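Long-range contact in putative rubredoxin reductase (Rhodopseudomonas palustris, PDB 3FG2), which probably transfers electrons from NADH through its bound FAD to a ferredoxin that serves the cytochrome P450 CYP199A2: residues H144-G149 with D169-A174. Sequence-based numbering, arbitrary orientation.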
ATOM      1  N   HIS A 144     -21.153  -9.349 -13.835  1.00 28.84           N
ATOM      2  CA  HIS A 144     -19.852  -9.588 -14.441  1.00 26.25           C
ATOM      3  C   HIS A 144     -18.896  -8.403 -14.313  1.00 25.23           C
ATOM      4  O   HIS A 144     -19.146  -7.335 -14.874  1.00 25.34           O
ATOM      5  CB  HIS A 144     -20.099  -9.907 -15.916  1.00 23.25           C
ATOM      6  CG  HIS A 144     -18.946 -10.549 -16.610  1.00 25.47           C
ATOM      7  ND1 HIS A 144     -17.757 -10.833 -15.976  1.00 27.28           N
ATOM      8  CD2 HIS A 144     -18.811 -10.991 -17.883  1.00 22.73           C
ATOM      9  CE1 HIS A 144     -16.940 -11.425 -16.829  1.00 28.13           C
ATOM     10  NE2 HIS A 144     -17.556 -11.533 -17.992  1.00 25.43           N
ATOM     11  N   VAL A 145     -17.796  -8.591 -13.591  1.00 22.51           N
ATOM     12  CA  VAL A 145     -16.828  -7.511 -13.422  1.00 21.13           C
ATOM     13  C   VAL A 145     -15.471  -7.808 -14.065  1.00 21.67           C
ATOM     14  O   VAL A 145     -14.956  -8.929 -13.976  1.00 22.36           O
ATOM     15  CB  VAL A 145     -16.588  -7.196 -11.919  1.00 20.39           C
ATOM     16  CG1 VAL A 145     -16.092  -8.434 -11.193  1.00 17.78           C
ATOM     17  CG2 VAL A 145     -15.572  -6.077 -11.783  1.00 18.58           C
ATOM     18  N   VAL A 146     -14.900  -6.809 -14.731  1.00 19.34           N
ATOM     19  CA  VAL A 146     -13.578  -6.972 -15.320  1.00 19.21           C
ATOM     20  C   VAL A 146     -12.632  -6.207 -14.409  1.00 19.30           C
ATOM     21  O   VAL A 146     -12.843  -5.024 -14.147  1.00 19.19           O
ATOM     22  CB  VAL A 146     -13.465  -6.367 -16.746  1.00 20.06           C
ATOM     23  CG1 VAL A 146     -11.998  -6.313 -17.170  1.00 17.72           C
ATOM     24  CG2 VAL A 146     -14.235  -7.216 -17.741  1.00 21.76           C
ATOM     25  N   VAL A 147     -11.603  -6.886 -13.915  1.00 18.51           N
ATOM     26  CA  VAL A 147     -10.625  -6.250 -13.041  1.00 17.70           C
ATOM     27  C   VAL A 147      -9.372  -5.918 -13.853  1.00 18.37           C
ATOM     28  O   VAL A 147      -8.692  -6.816 -14.353  1.00 17.80           O
ATOM     29  CB  VAL A 147     -10.240  -7.180 -11.874  1.00 16.48           C
ATOM     30  CG1 VAL A 147      -9.148  -6.541 -11.025  1.00 15.57           C
ATOM     31  CG2 VAL A 147     -11.468  -7.472 -11.032  1.00 13.91           C
ATOM     32  N   ILE A 148      -9.081  -4.628 -13.994  1.00 17.49           N
ATOM     33  CA  ILE A 148      -7.909  -4.189 -14.742  1.00 17.26           C
ATOM     34  C   ILE A 148      -6.798  -3.902 -13.746  1.00 19.36           C
ATOM     35  O   ILE A 148      -6.890  -2.960 -12.962  1.00 19.97           O
ATOM     36  CB  ILE A 148      -8.183  -2.888 -15.547  1.00 16.18           C
ATOM     37  CG1 ILE A 148      -9.440  -3.054 -16.413  1.00 14.31           C
ATOM     38  CG2 ILE A 148      -6.969  -2.553 -16.410  1.00 12.91           C
ATOM     39  CD1 ILE A 148      -9.862  -1.790 -17.171  1.00 12.26           C
ATOM     40  N   GLY A 149      -5.746  -4.713 -13.786  1.00 22.33           N
ATOM     41  CA  GLY A 149      -4.628  -4.532 -12.876  1.00 22.98           C
ATOM     42  C   GLY A 149      -4.499  -5.715 -11.937  1.00 23.14           C
ATOM     43  O   GLY A 149      -5.283  -5.850 -10.994  1.00 24.68           O
ATOM     44  N   ASP A 169     -13.158 -11.411 -14.675  1.00 23.46           N
ATOM     45  CA  ASP A 169     -12.101 -11.424 -15.680  1.00 22.64           C
ATOM     46  C   ASP A 169     -11.042 -10.414 -15.255  1.00 22.31           C
ATOM     47  O   ASP A 169     -11.352  -9.253 -14.974  1.00 22.26           O
ATOM     48  CB  ASP A 169     -12.640 -11.058 -17.065  1.00 22.55           C
ATOM     49  CG  ASP A 169     -13.311 -12.228 -17.753  1.00 23.78           C
ATOM     50  OD1 ASP A 169     -14.506 -12.484 -17.501  1.00 27.16           O
ATOM     51  OD2 ASP A 169     -12.634 -12.910 -18.537  1.00 23.49           O
ATOM     52  N   VAL A 170      -9.796 -10.869 -15.194  1.00 22.64           N
ATOM     53  CA  VAL A 170      -8.680 -10.018 -14.796  1.00 19.99           C
ATOM     54  C   VAL A 170      -7.786  -9.677 -15.983  1.00 20.54           C
ATOM     55  O   VAL A 170      -7.253 -10.561 -16.653  1.00 21.77           O
ATOM     56  CB  VAL A 170      -7.825 -10.690 -13.703  1.00 19.04           C
ATOM     57  CG1 VAL A 170      -6.599  -9.834 -13.409  1.00 17.55           C
ATOM     58  CG2 VAL A 170      -8.651 -10.882 -12.438  1.00 15.51           C
ATOM     59  N   VAL A 171      -7.630  -8.382 -16.228  1.00 19.58           N
ATOM     60  CA  VAL A 171      -6.819  -7.874 -17.325  1.00 19.44           C
ATOM     61  C   VAL A 171      -5.481  -7.310 -16.835  1.00 18.64           C
ATOM     62  O   VAL A 171      -5.448  -6.319 -16.105  1.00 16.92           O
ATOM     63  CB  VAL A 171      -7.585  -6.763 -18.082  1.00 19.88           C
ATOM     64  CG1 VAL A 171      -6.663  -6.064 -19.076  1.00 18.35           C
ATOM     65  CG2 VAL A 171      -8.789  -7.366 -18.792  1.00 16.47           C
ATOM     66  N   GLU A 172      -4.390  -7.953 -17.243  1.00 19.66           N
ATOM     67  CA  GLU A 172      -3.037  -7.526 -16.877  1.00 19.97           C
ATOM     68  C   GLU A 172      -2.168  -7.376 -18.127  1.00 19.65           C
ATOM     69  O   GLU A 172      -2.183  -8.238 -19.011  1.00 19.64           O
ATOM     70  CB  GLU A 172      -2.382  -8.538 -15.932  1.00 18.70           C
ATOM     71  CG  GLU A 172      -0.909  -8.245 -15.663  1.00 19.93           C
ATOM     72  CD  GLU A 172      -0.681  -6.864 -15.058  1.00 22.70           C
ATOM     73  OE1 GLU A 172       0.402  -6.280 -15.292  1.00 23.07           O
ATOM     74  OE2 GLU A 172      -1.576  -6.362 -14.344  1.00 22.09           O
ATOM     75  N   LEU A 173      -1.403  -6.289 -18.194  1.00 19.77           N
ATOM     76  CA  LEU A 173      -0.540  -6.046 -19.350  1.00 21.12           C
ATOM     77  C   LEU A 173       0.700  -6.938 -19.338  1.00 20.75           C
ATOM     78  O   LEU A 173       1.181  -7.352 -20.392  1.00 23.08           O
ATOM     79  CB  LEU A 173      -0.115  -4.573 -19.413  1.00 19.46           C
ATOM     80  CG  LEU A 173       0.790  -4.224 -20.605  1.00 20.10           C
ATOM     81  CD1 LEU A 173       0.108  -4.655 -21.904  1.00 18.99           C
ATOM     82  CD2 LEU A 173       1.099  -2.720 -20.620  1.00 17.02           C
ATOM     83  N   ALA A 174       1.206  -7.235 -18.149  1.00 19.10           N
ATOM     84  CA  ALA A 174       2.375  -8.090 -18.008  1.00 19.31           C
ATOM     85  C   ALA A 174       2.009  -9.552 -18.266  1.00 19.78           C
ATOM     86  O   ALA A 174       0.835  -9.923 -18.269  1.00 21.07           O
ATOM     87  CB  ALA A 174       2.955  -7.939 -16.610  1.00 18.69           C
TER
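Val-147 is gripped through both its backbone polar groups by the neighbouring parallel strand: its N donates to Asp-169 O at 2.6 Å, and its O accepts from Val-171 N at 2.7 Å, so that it straddles Val-170. The ladder continues at either end, from Asp-169 N to Val-145 O in the plane of that carbonyl and from Gly-149 N to Val-171 O. Valines suit these places, since branching at CB is easily accommodated in extended chain and fills the sheet's two faces. On one face Val-146 CG1 meets Val-171 CG2 at 3.7 Å; both side chains have CG1 anti to N (chi1 168° and 170°), which leaves the CG2 branch of Val-171 directed at its diagonal neighbour. On the other face Val-147 CB lies 4.1 Å from Val-170 CG2, and Phe-157 of helix 152-163 packs against Val-147. Asp-169 shares the Val-146 face; its OD1 lies at the edge of the His-144 ring, in a doubtfully close approach, while OD2 is hydrogen-bonded to His-202.

The chain of Glu-172 bends at chi2 (58°) and carries OE2 to 3.8 Å from Gly-149 CA. There OE2 accepts a hydrogen bond from Ala-150 N, which ties Glu-172 to the turn after Gly-149, while Glu-172 OE1 accepts from Ala-174 N at 3.1 Å, within its own segment. Were Glu-172 an alanine, the amides of Ala-150 and Ala-174 would probably lose their carboxylate acceptors and the turn after Gly-149 would be freer to shift. Gly-149 itself has positive phi, where a CB would collide with the carbonyl oxygen of Ile-148, so glycine is the residue that fits. Strand 144-148, helix 152-163 and strand 167-171 form a beta-alpha-beta unit whose glycine-rich turn and acidic residue near the C-terminal end of the second strand are characteristic of a Rossmann-type dinucleotide-binding fold, here probably that for NADH.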